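Local coordinates for RabGAP/TBC protein (Chlamydomonas reinhardtii, PDB 4P17) that probably acts in the flagellum as a Rab GTPase-activating protein through an all-helical TBC domain, although its function has not been established, at residues Leu266-Ile271 with Ala294-Arg299; Pro123-Pro128 with Ala132-Val137; Ser142-Arg147 with Leu175-Val180. All coordinates share one frame; numbering follows the deposited sequence.

Contact 1 (Leu266-Ile271 with Ala294-Arg299)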
ATOM      1  N   LEU A 266      -1.540   8.696  10.791  1.00  7.14           N
ATOM      2  CA  LEU A 266      -1.906   9.867  11.596  1.00  7.33           C
ATOM      3  C   LEU A 266      -2.937  10.695  10.837  1.00 10.21           C
ATOM      4  O   LEU A 266      -3.905  11.182  11.432  1.00  6.99           O
ATOM      5  CB  LEU A 266      -0.690  10.750  11.923  1.00  7.11           C
ATOM      6  CG  LEU A 266      -1.122  11.950  12.772  1.00  9.81           C
ATOM      7  CD1 LEU A 266      -1.474  11.472  14.190  1.00 10.47           C
ATOM      8  CD2 LEU A 266      -0.086  13.003  12.787  1.00 26.05           C
ATOM      9  N   ALA A 267      -2.732  10.846   9.524  1.00  9.51           N
ATOM     10  CA  ALA A 267      -3.653  11.643   8.715  1.00  6.33           C
ATOM     11  C   ALA A 267      -5.057  11.043   8.768  1.00  6.35           C
ATOM     12  O   ALA A 267      -6.037  11.767   8.848  1.00  6.71           O
ATOM     13  CB  ALA A 267      -3.161  11.746   7.273  1.00  7.13           C
ATOM     14  N   MET A 268      -5.162   9.723   8.721  1.00  5.29           N
ATOM     15  CA  MET A 268      -6.464   9.074   8.856  1.00  5.15           C
ATOM     16  C   MET A 268      -7.134   9.406  10.163  1.00  9.69           C
ATOM     17  O   MET A 268      -8.339   9.623  10.205  1.00  9.16           O
ATOM     18  CB  MET A 268      -6.318   7.565   8.753  1.00  4.21           C
ATOM     19  CG  MET A 268      -5.964   7.098   7.404  1.00  9.54           C
ATOM     20  SD  MET A 268      -7.312   7.210   6.236  1.00 16.70           S
ATOM     21  CE  MET A 268      -8.604   6.239   7.012  1.00 22.37           C
ATOM     22  N   LEU A 269      -6.355   9.418  11.239  1.00  6.08           N
ATOM     23  CA  LEU A 269      -6.905   9.721  12.546  1.00  6.16           C
ATOM     24  C   LEU A 269      -7.295  11.194  12.653  1.00 11.12           C
ATOM     25  O   LEU A 269      -8.281  11.520  13.314  1.00 10.21           O
ATOM     26  CB  LEU A 269      -5.916   9.338  13.629  1.00  7.04           C
ATOM     27  CG  LEU A 269      -5.552   7.845  13.657  1.00 10.33           C
ATOM     28  CD1 LEU A 269      -4.532   7.491  14.740  1.00  9.84           C
ATOM     29  CD2 LEU A 269      -6.799   6.982  13.816  1.00 11.76           C
ATOM     30  N   LYS A 270      -6.520  12.076  12.023  1.00  7.06           N
ATOM     31  CA  LYS A 270      -6.848  13.495  12.022  1.00  5.83           C
ATOM     32  C   LYS A 270      -8.166  13.735  11.304  1.00  7.91           C
ATOM     33  O   LYS A 270      -9.047  14.475  11.768  1.00  7.74           O
ATOM     34  CB  LYS A 270      -5.725  14.288  11.361  1.00  7.87           C
ATOM     35  CG  LYS A 270      -5.862  15.780  11.415  1.00 16.29           C
ATOM     36  CD  LYS A 270      -4.514  16.423  11.167  1.00 12.37           C
ATOM     37  CE  LYS A 270      -4.604  17.600  10.206  1.00 32.77           C
ATOM     38  NZ  LYS A 270      -5.684  18.561  10.543  1.00 36.37           N
ATOM     39  N   ILE A 271      -8.296  13.103  10.152  1.00 10.81           N
ATOM     40  CA  ILE A 271      -9.430  13.340   9.260  1.00  7.75           C
ATOM     41  C   ILE A 271     -10.738  12.846   9.909  1.00 14.50           C
ATOM     42  O   ILE A 271     -11.797  13.477   9.783  1.00 12.02           O
ATOM     43  CB  ILE A 271      -9.137  12.639   7.898  1.00  8.05           C
ATOM     44  CG1 ILE A 271      -8.096  13.440   7.124  1.00 11.94           C
ATOM     45  CG2 ILE A 271     -10.383  12.484   7.068  1.00  7.94           C
ATOM     46  CD1 ILE A 271      -7.545  12.750   5.853  1.00  9.15           C
ATOM     47  N   ALA A 294     -12.591   2.287   4.918  1.00  9.64           N
ATOM     48  CA  ALA A 294     -12.938   1.584   3.686  1.00  8.03           C
ATOM     49  C   ALA A 294     -13.607   2.499   2.653  1.00 10.85           C
ATOM     50  O   ALA A 294     -13.710   2.142   1.471  1.00 10.60           O
ATOM     51  CB  ALA A 294     -13.836   0.373   4.011  1.00 14.78           C
ATOM     52  N   THR A 295     -14.065   3.678   3.064  1.00 11.01           N
ATOM     53  CA  THR A 295     -14.669   4.590   2.086  1.00  7.62           C
ATOM     54  C   THR A 295     -13.872   5.887   1.967  1.00  9.00           C
ATOM     55  O   THR A 295     -14.381   6.949   1.594  1.00 10.90           O
ATOM     56  CB  THR A 295     -16.130   4.861   2.424  1.00 15.33           C
ATOM     57  OG1 THR A 295     -16.217   5.421   3.728  1.00 11.99           O
ATOM     58  CG2 THR A 295     -16.911   3.558   2.371  1.00 18.99           C
ATOM     59  N   MET A 296     -12.584   5.783   2.266  1.00  8.54           N
ATOM     60  CA  MET A 296     -11.703   6.927   2.171  1.00  5.34           C
ATOM     61  C   MET A 296     -11.307   7.139   0.696  1.00 10.13           C
ATOM     62  O   MET A 296     -10.222   6.768   0.260  1.00  9.57           O
ATOM     63  CB  MET A 296     -10.492   6.730   3.079  1.00  8.15           C
ATOM     64  CG  MET A 296      -9.847   8.035   3.553  1.00 13.38           C
ATOM     65  SD  MET A 296      -9.338   9.167   2.223  1.00 12.26           S
ATOM     66  CE  MET A 296      -9.414  10.736   3.082  1.00 10.62           C
ATOM     67  N   HIS A 297     -12.200   7.767  -0.064  1.00 11.26           N
ATOM     68  CA  HIS A 297     -12.007   7.947  -1.493  1.00 11.00           C
ATOM     69  C   HIS A 297     -11.251   9.225  -1.819  1.00 10.14           C
ATOM     70  O   HIS A 297     -10.695   9.345  -2.900  1.00  7.99           O
ATOM     71  CB  HIS A 297     -13.370   7.926  -2.207  1.00  8.62           C
ATOM     72  CG  HIS A 297     -14.056   6.610  -2.101  1.00 13.60           C
ATOM     73  ND1 HIS A 297     -13.629   5.498  -2.798  1.00 10.39           N
ATOM     74  CD2 HIS A 297     -15.098   6.204  -1.338  1.00 11.24           C
ATOM     75  CE1 HIS A 297     -14.403   4.471  -2.491  1.00 16.56           C
ATOM     76  NE2 HIS A 297     -15.298   4.870  -1.608  1.00 14.79           N
ATOM     77  N   GLN A 298     -11.157  10.140  -0.851  1.00 10.80           N
ATOM     78  CA  GLN A 298     -10.490  11.407  -1.077  1.00  9.12           C
ATOM     79  C   GLN A 298      -8.990  11.214  -0.923  1.00 10.22           C
ATOM     80  O   GLN A 298      -8.383  11.577   0.103  1.00  8.92           O
ATOM     81  CB  GLN A 298     -11.012  12.486  -0.105  1.00 13.98           C
ATOM     82  CG  GLN A 298     -11.436  13.779  -0.790  1.00 13.12           C
ATOM     83  CD  GLN A 298     -10.452  14.263  -1.830  1.00 16.56           C
ATOM     84  OE1 GLN A 298      -9.276  13.892  -1.820  1.00 11.13           O
ATOM     85  NE2 GLN A 298     -10.931  15.088  -2.747  1.00  9.50           N
ATOM     86  N   ARG A 299      -8.374  10.623  -1.938  1.00  4.03           N
ATOM     87  CA  ARG A 299      -6.954  10.324  -1.854  1.00 12.12           C
ATOM     88  C   ARG A 299      -6.067  11.587  -1.898  1.00 10.31           C
ATOM     89  O   ARG A 299      -4.983  11.620  -1.327  1.00  6.40           O
ATOM     90  CB  ARG A 299      -6.556   9.336  -2.968  1.00 10.15           C
ATOM     91  CG  ARG A 299      -6.852   9.770  -4.378  1.00  8.36           C
ATOM     92  CD  ARG A 299      -6.721   8.613  -5.316  1.00  8.40           C
ATOM     93  NE  ARG A 299      -6.800   9.040  -6.711  1.00  7.56           N
ATOM     94  CZ  ARG A 299      -7.913   9.045  -7.426  1.00 10.81           C
ATOM     95  NH1 ARG A 299      -9.068   8.661  -6.894  1.00  3.83           N
ATOM     96  NH2 ARG A 299      -7.867   9.430  -8.684  1.00  8.05           N
TER
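Met268 and Met296 meet through bent side chains. Met296 sends CG anti to its backbone N (chi1 -154°) and then folds at chi2, whereas in Met268 chi1 (-70°) and chi2 bring SD out from the helix ending at Ile271 toward the loop 294-299, and the bend at chi3 turns CE. The two side chains slide past each other in opposite directions: SD of Met268 rests 3.8 Å from CG of Met296, with CE of Met268 a little farther from the same CG at 4.1 Å. Beyond the bend, the methyl of Met296 reaches the next turn of the helix, its CE 3.9 Å from CD1 of Ile271, and here the side chains cross at about a right angle.

Met296 is the centre of an inverse gamma turn in the connection between helices 282-294 and 299-306. Its carbonyl oxygen accepts a hydrogen bond from Thr245 OG1, while its side chain also touches Tyr272. Leu302 of helix 299-306 lies against Met268. Between the segments the contact is apolar and largely buried: the thioether of Met268 and the delta-methyl of Ile271 meet CG and CE of Met296 without hydrogen bonds, and the attraction is therefore not directional.

Contact 2 (Pro123-Pro128 with Ala132-Val137)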
ATOM      1  N   PRO A 123     -12.727  -9.026 -10.298  1.00 10.95           N
ATOM      2  CA  PRO A 123     -12.976  -9.974 -11.390  1.00 13.85           C
ATOM      3  C   PRO A 123     -11.786 -10.803 -11.873  1.00 14.92           C
ATOM      4  O   PRO A 123     -12.000 -11.936 -12.301  1.00 17.81           O
ATOM      5  CB  PRO A 123     -13.464  -9.069 -12.507  1.00 18.62           C
ATOM      6  CG  PRO A 123     -14.123  -7.954 -11.804  1.00 20.14           C
ATOM      7  CD  PRO A 123     -13.260  -7.686 -10.622  1.00 14.97           C
ATOM      8  N   TRP A 124     -10.573 -10.268 -11.842  1.00  8.19           N
ATOM      9  CA  TRP A 124      -9.406 -11.036 -12.299  1.00  5.43           C
ATOM     10  C   TRP A 124      -8.667 -11.717 -11.129  1.00  7.38           C
ATOM     11  O   TRP A 124      -8.226 -12.855 -11.242  1.00  6.56           O
ATOM     12  CB  TRP A 124      -8.438 -10.143 -13.087  1.00  8.80           C
ATOM     13  CG  TRP A 124      -7.283 -10.948 -13.585  1.00  9.61           C
ATOM     14  CD1 TRP A 124      -7.287 -11.822 -14.637  1.00 10.36           C
ATOM     15  CD2 TRP A 124      -5.979 -10.988 -13.028  1.00 12.37           C
ATOM     16  NE1 TRP A 124      -6.055 -12.406 -14.762  1.00 12.10           N
ATOM     17  CE2 TRP A 124      -5.235 -11.917 -13.776  1.00 12.66           C
ATOM     18  CE3 TRP A 124      -5.364 -10.340 -11.951  1.00 15.12           C
ATOM     19  CZ2 TRP A 124      -3.908 -12.200 -13.487  1.00  8.99           C
ATOM     20  CZ3 TRP A 124      -4.051 -10.615 -11.679  1.00 16.80           C
ATOM     21  CH2 TRP A 124      -3.332 -11.533 -12.449  1.00 12.18           C
ATOM     22  N   LEU A 125      -8.530 -11.040  -9.995  1.00  9.21           N
ATOM     23  CA  LEU A 125      -7.820 -11.658  -8.888  1.00  3.70           C
ATOM     24  C   LEU A 125      -8.603 -12.866  -8.343  1.00  7.31           C
ATOM     25  O   LEU A 125      -7.978 -13.778  -7.805  1.00 10.47           O
ATOM     26  CB  LEU A 125      -7.532 -10.679  -7.760  1.00  8.68           C
ATOM     27  CG  LEU A 125      -6.433  -9.638  -8.028  1.00  7.92           C
ATOM     28  CD1 LEU A 125      -6.459  -8.558  -6.978  1.00  8.89           C
ATOM     29  CD2 LEU A 125      -4.998 -10.263  -8.132  1.00  4.80           C
ATOM     30  N   SER A 126      -9.930 -12.888  -8.526  1.00  7.27           N
ATOM     31  CA  SER A 126     -10.760 -13.998  -8.040  1.00  8.22           C
ATOM     32  C   SER A 126     -10.938 -15.043  -9.152  1.00  9.38           C
ATOM     33  O   SER A 126     -11.552 -16.094  -8.951  1.00  9.27           O
ATOM     34  CB  SER A 126     -12.126 -13.476  -7.536  1.00 11.82           C
ATOM     35  OG  SER A 126     -12.906 -12.962  -8.604  1.00 10.18           O
ATOM     36  N   SER A 127     -10.350 -14.784 -10.320  1.00  7.23           N
ATOM     37  CA  SER A 127     -10.328 -15.789 -11.385  1.00 12.73           C
ATOM     38  C   SER A 127      -9.225 -16.848 -11.167  1.00 10.18           C
ATOM     39  O   SER A 127      -8.239 -16.611 -10.475  1.00  9.74           O
ATOM     40  CB  SER A 127     -10.143 -15.116 -12.747  1.00  9.89           C
ATOM     41  OG  SER A 127      -8.804 -14.727 -12.981  1.00  7.86           O
ATOM     42  N   PRO A 128      -9.385 -18.034 -11.782  1.00  4.38           N
ATOM     43  CA  PRO A 128      -8.312 -19.024 -11.639  1.00  5.90           C
ATOM     44  C   PRO A 128      -6.915 -18.511 -12.034  1.00  5.80           C
ATOM     45  O   PRO A 128      -5.961 -18.788 -11.334  1.00  9.66           O
ATOM     46  CB  PRO A 128      -8.772 -20.167 -12.560  1.00 11.32           C
ATOM     47  CG  PRO A 128     -10.309 -20.095 -12.486  1.00  9.01           C
ATOM     48  CD  PRO A 128     -10.573 -18.572 -12.482  1.00  6.92           C
ATOM     49  N   ALA A 132      -3.698 -18.045  -9.578  1.00  8.60           N
ATOM     50  CA  ALA A 132      -2.468 -18.798  -9.894  1.00  8.48           C
ATOM     51  C   ALA A 132      -1.294 -17.864  -9.983  1.00  6.77           C
ATOM     52  O   ALA A 132      -0.219 -18.161  -9.480  1.00  8.77           O
ATOM     53  CB  ALA A 132      -2.611 -19.583 -11.165  1.00  6.39           C
ATOM     54  N   ALA A 133      -1.518 -16.704 -10.583  1.00  5.77           N
ATOM     55  CA  ALA A 133      -0.483 -15.680 -10.683  1.00  6.52           C
ATOM     56  C   ALA A 133      -0.027 -15.200  -9.325  1.00  6.80           C
ATOM     57  O   ALA A 133       1.158 -15.113  -9.043  1.00 10.67           O
ATOM     58  CB  ALA A 133      -1.004 -14.505 -11.501  1.00  5.02           C
ATOM     59  N   LEU A 134      -0.987 -14.943  -8.452  1.00  4.59           N
ATOM     60  CA  LEU A 134      -0.679 -14.441  -7.131  1.00  7.03           C
ATOM     61  C   LEU A 134       0.085 -15.502  -6.350  1.00  6.93           C
ATOM     62  O   LEU A 134       1.045 -15.225  -5.630  1.00  8.41           O
ATOM     63  CB  LEU A 134      -1.977 -14.038  -6.453  1.00  5.10           C
ATOM     64  CG  LEU A 134      -1.898 -13.436  -5.054  1.00 16.64           C
ATOM     65  CD1 LEU A 134      -2.784 -12.214  -4.956  1.00 17.65           C
ATOM     66  CD2 LEU A 134      -2.329 -14.471  -4.094  1.00 18.09           C
ATOM     67  N   CYS A 135      -0.317 -16.743  -6.529  1.00  9.42           N
ATOM     68  CA  CYS A 135       0.345 -17.838  -5.832  0.63 11.68           C
ATOM     69  C   CYS A 135       1.776 -18.001  -6.343  1.00 14.02           C
ATOM     70  O   CYS A 135       2.698 -18.208  -5.556  1.00 10.61           O
ATOM     71  CB  CYS A 135      -0.441 -19.140  -5.991  0.63 11.02           C
ATOM     72  SG  CYS A 135      -1.934 -19.212  -4.975  0.63 13.73           S
ATOM     73  N   ARG A 136       1.963 -17.896  -7.652  1.00  8.75           N
ATOM     74  CA  ARG A 136       3.299 -18.019  -8.228  1.00 11.49           C
ATOM     75  C   ARG A 136       4.253 -16.989  -7.637  1.00  6.60           C
ATOM     76  O   ARG A 136       5.336 -17.319  -7.181  1.00  9.87           O
ATOM     77  CB  ARG A 136       3.243 -17.879  -9.747  1.00 11.10           C
ATOM     78  CG  ARG A 136       2.884 -19.175 -10.446  1.00 12.15           C
ATOM     79  CD  ARG A 136       3.152 -19.111 -11.959  1.00 16.82           C
ATOM     80  NE  ARG A 136       2.390 -18.054 -12.601  1.00 16.44           N
ATOM     81  CZ  ARG A 136       1.169 -18.210 -13.100  1.00  9.36           C
ATOM     82  NH1 ARG A 136       0.546 -19.379 -13.034  1.00 15.41           N
ATOM     83  NH2 ARG A 136       0.556 -17.187 -13.666  1.00 18.21           N
ATOM     84  N   VAL A 137       3.813 -15.740  -7.562  1.00  6.18           N
ATOM     85  CA  VAL A 137       4.696 -14.699  -7.035  1.00 10.01           C
ATOM     86  C   VAL A 137       5.063 -14.976  -5.588  1.00 10.51           C
ATOM     87  O   VAL A 137       6.232 -14.842  -5.185  1.00  7.15           O
ATOM     88  CB  VAL A 137       4.031 -13.333  -7.149  1.00  6.52           C
ATOM     89  CG1 VAL A 137       4.850 -12.247  -6.415  1.00  9.39           C
ATOM     90  CG2 VAL A 137       3.858 -12.991  -8.601  1.00 10.27           C
TER
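Trp124 and Ala133 meet where a type I beta turn, Trp124 to Ser127, leads into the N-terminus of helix 128-144, with Ser127 as the N-cap. From CB the indole leaves with CG anti to the backbone N (chi1 -178°), which directs the ring system toward the first turns of the helix. The indole runs out past its pyrrole ring to the far carbon of the six-membered ring, CH2, which arrives 3.9 Å from CB of Ala133, the methyl standing obliquely to the ring. The indole also has a cation-pi partner in Arg167.

Beside it, Leu125 reaches forward with CD2, 4.3 Å from CD1 of Leu134, a looser apolar contact; Val163 of helix 153-164 and Phe18 and Phe119 from loops also touch Leu125. The guanidinium of Arg136 folds back along its own helix, with Ala133 CA and Ala132 O over one face near the rim, and forms a salt bridge with Glu169.

The capping serine ties the turn together. Its OG caps Gly130 N and also donates to Trp124 O, a carbonyl that takes the turn's Ser127 N as well. The first helical turn closes through Ala132 N to Pro128 O at 3.0 Å, the donor tilted 24° from the carbonyl plane.

Contact 3 (Ser142-Arg147 with Leu175-Val180)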
ATOM      1  N   SER A 142       8.823 -16.789  -1.402  1.00  6.79           N
ATOM      2  CA  SER A 142       8.988 -17.555  -0.160  1.00 11.13           C
ATOM      3  C   SER A 142      10.229 -18.444  -0.148  1.00 15.42           C
ATOM      4  O   SER A 142      10.786 -18.742   0.924  1.00 14.54           O
ATOM      5  CB  SER A 142       7.742 -18.415   0.088  1.00 18.13           C
ATOM      6  OG  SER A 142       7.759 -19.574  -0.720  1.00 13.59           O
ATOM      7  N   VAL A 143      10.655 -18.876  -1.333  1.00 10.01           N
ATOM      8  CA  VAL A 143      11.908 -19.616  -1.485  1.00 12.80           C
ATOM      9  C   VAL A 143      13.090 -18.680  -1.762  1.00 16.68           C
ATOM     10  O   VAL A 143      14.219 -18.984  -1.387  1.00 13.03           O
ATOM     11  CB  VAL A 143      11.806 -20.679  -2.601  1.00 12.27           C
ATOM     12  CG1 VAL A 143      10.733 -21.715  -2.216  1.00 27.31           C
ATOM     13  CG2 VAL A 143      11.492 -20.053  -3.961  1.00 13.44           C
ATOM     14  N   HIS A 144      12.833 -17.538  -2.384  1.00 10.29           N
ATOM     15  CA  HIS A 144      13.884 -16.550  -2.631  1.00  9.30           C
ATOM     16  C   HIS A 144      14.444 -15.978  -1.331  1.00  7.76           C
ATOM     17  O   HIS A 144      15.639 -15.759  -1.197  1.00  8.55           O
ATOM     18  CB  HIS A 144      13.317 -15.455  -3.502  1.00  6.33           C
ATOM     19  CG  HIS A 144      14.014 -14.160  -3.392  1.00 11.05           C
ATOM     20  ND1 HIS A 144      15.227 -13.904  -3.989  1.00 11.40           N
ATOM     21  CD2 HIS A 144      13.641 -13.016  -2.776  1.00 10.90           C
ATOM     22  CE1 HIS A 144      15.575 -12.655  -3.729  1.00 13.63           C
ATOM     23  NE2 HIS A 144      14.623 -12.096  -3.009  1.00 11.18           N
ATOM     24  N   ASN A 145      13.540 -15.718  -0.394  1.00  8.46           N
ATOM     25  CA  ASN A 145      13.837 -15.153   0.911  1.00 10.49           C
ATOM     26  C   ASN A 145      13.248 -16.078   1.939  1.00 11.13           C
ATOM     27  O   ASN A 145      12.131 -15.916   2.409  1.00 13.10           O
ATOM     28  CB  ASN A 145      13.250 -13.748   1.014  1.00  9.83           C
ATOM     29  CG  ASN A 145      13.648 -13.044   2.286  1.00 18.01           C
ATOM     30  OD1 ASN A 145      14.105 -13.668   3.239  1.00 13.19           O
ATOM     31  ND2 ASN A 145      13.456 -11.744   2.314  1.00 12.58           N
ATOM     32  N   GLU A 146      13.999 -17.124   2.243  1.00 18.61           N
ATOM     33  CA  GLU A 146      13.513 -18.159   3.130  1.00 14.19           C
ATOM     34  C   GLU A 146      13.387 -17.646   4.554  1.00 15.98           C
ATOM     35  O   GLU A 146      12.648 -18.219   5.351  1.00 17.38           O
ATOM     36  CB  GLU A 146      14.453 -19.375   3.085  1.00 22.27           C
ATOM     37  N   ARG A 147      14.122 -16.583   4.883  1.00 19.57           N
ATOM     38  CA  ARG A 147      14.139 -16.112   6.266  1.00 17.96           C
ATOM     39  C   ARG A 147      12.787 -15.500   6.570  1.00 14.16           C
ATOM     40  O   ARG A 147      12.259 -15.660   7.670  1.00 25.46           O
ATOM     41  CB  ARG A 147      15.281 -15.105   6.514  1.00 19.05           C
ATOM     42  N   LEU A 175       9.246  -5.960  -7.011  1.00  9.51           N
ATOM     43  CA  LEU A 175       8.764  -4.857  -6.159  1.00  9.32           C
ATOM     44  C   LEU A 175       8.564  -5.349  -4.721  1.00  7.51           C
ATOM     45  O   LEU A 175       8.891  -4.642  -3.769  1.00  7.27           O
ATOM     46  CB  LEU A 175       7.479  -4.248  -6.722  1.00 10.76           C
ATOM     47  CG  LEU A 175       6.926  -2.991  -6.031  1.00 10.13           C
ATOM     48  CD1 LEU A 175       7.818  -1.741  -6.225  1.00  7.02           C
ATOM     49  CD2 LEU A 175       5.543  -2.685  -6.586  1.00 11.27           C
ATOM     50  N   LEU A 176       8.024  -6.556  -4.566  1.00  6.72           N
ATOM     51  CA  LEU A 176       7.891  -7.177  -3.261  1.00  4.64           C
ATOM     52  C   LEU A 176       9.292  -7.336  -2.617  1.00  6.34           C
ATOM     53  O   LEU A 176       9.491  -7.039  -1.445  1.00  6.93           O
ATOM     54  CB  LEU A 176       7.183  -8.525  -3.397  1.00  4.65           C
ATOM     55  CG  LEU A 176       6.976  -9.290  -2.086  1.00  6.53           C
ATOM     56  CD1 LEU A 176       6.027  -8.541  -1.130  1.00  8.98           C
ATOM     57  CD2 LEU A 176       6.455 -10.684  -2.378  1.00  3.20           C
ATOM     58  N   ALA A 177      10.279  -7.803  -3.390  1.00  4.48           N
ATOM     59  CA  ALA A 177      11.634  -7.930  -2.863  1.00  5.40           C
ATOM     60  C   ALA A 177      12.166  -6.581  -2.388  1.00 10.91           C
ATOM     61  O   ALA A 177      12.690  -6.456  -1.270  1.00  9.84           O
ATOM     62  CB  ALA A 177      12.572  -8.507  -3.934  1.00  7.08           C
ATOM     63  N   ALA A 178      12.037  -5.562  -3.232  1.00 12.95           N
ATOM     64  CA  ALA A 178      12.483  -4.224  -2.842  1.00  7.22           C
ATOM     65  C   ALA A 178      11.804  -3.769  -1.547  1.00  5.85           C
ATOM     66  O   ALA A 178      12.437  -3.236  -0.653  1.00  6.58           O
ATOM     67  CB  ALA A 178      12.229  -3.240  -3.961  1.00  8.43           C
ATOM     68  N   LEU A 179      10.520  -4.049  -1.419  1.00  8.94           N
ATOM     69  CA  LEU A 179       9.747  -3.616  -0.259  1.00  3.16           C
ATOM     70  C   LEU A 179      10.188  -4.272   1.042  1.00  6.18           C
ATOM     71  O   LEU A 179      10.445  -3.608   2.046  1.00  9.26           O
ATOM     72  CB  LEU A 179       8.272  -3.907  -0.542  1.00  7.36           C
ATOM     73  CG  LEU A 179       7.307  -3.764   0.617  1.00  7.79           C
ATOM     74  CD1 LEU A 179       7.025  -2.269   0.855  1.00  9.28           C
ATOM     75  CD2 LEU A 179       6.034  -4.512   0.345  1.00 17.41           C
ATOM     76  N   VAL A 180      10.243  -5.589   1.017  1.00  8.60           N
ATOM     77  CA  VAL A 180      10.631  -6.402   2.154  1.00 10.61           C
ATOM     78  C   VAL A 180      12.090  -6.208   2.487  1.00  8.90           C
ATOM     79  O   VAL A 180      12.439  -6.104   3.659  1.00 10.80           O
ATOM     80  CB  VAL A 180      10.389  -7.885   1.875  1.00 10.92           C
ATOM     81  CG1 VAL A 180      10.816  -8.739   3.039  1.00 10.72           C
ATOM     82  CG2 VAL A 180       8.931  -8.129   1.577  1.00  7.44           C
TER
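The imidazole of His144 and the carboxamide of Asn145 are the flat groups that face helix 169-183. The methyl of Ala177 approaches the imidazole obliquely, its CB 4.2 Å from NE2, while two aromatic rings adjoin it: Phe173 meets it edge-to-face, and the ring of Tyr141 is inclined to it by about 55°. Both ring nitrogens have polar partners, ND1 with Tyr94 OH and NE2 with Glu181 OE2, and these two bonds fix the rotation of the imidazole. A carboxylate at NE2 would be expected to favour a protonated nitrogen there.

Asn145, the first residue to leave helical geometry at the end of helix 128-144, holds CG anti to its backbone N (chi1 -174°), which extends the amide toward the facing helix. Its ND2 comes 4.1 Å from CG1 of Val180, the two side chains crossing obliquely. This is an apolar neighbour for a polar nitrogen whose hydrogen bond goes instead to Tyr141 OH. At the other branch, OD1 bonds to backbone N-H groups just past the helix end, firmly at Val148 N and weakly at Arg147 N, the latter at 3.3 Å with an N-H...O angle of 124°.

Across the segments the contact is small and without hydrogen bonds. Tyr141, one turn earlier on helix 128-144, also touches Leu176, Ala177 and Val180. Helix 169-183 thus has the end of helix 128-144 at Ala177 and Val180, helix 243-256 at the buried Leu175 and Leu179, and helix 153-164 against Leu175, Leu176 and Leu179.

Contacts 2 and 3 sit at the two ends of helix 128-144: contact 2 where the turn 124-127 leads into its start, contact 3 where the chain leaves it at Asn145. Their centres are 19 Å apart and their nearest atoms about 5 Å, without touching. Helix 169-183 adjoins both, since its Glu169 lies beside contact 2 and its Ala177 and Val180 belong to contact 3. Contact 1 lies across the centre of the chain, its centre 29 Å from each of the others and its nearest atoms about 15 Å from contact 2 and about 17 Å from contact 3. Along the sequence the order is contact 2, contact 3, contact 1, within an all-helical TBC fold.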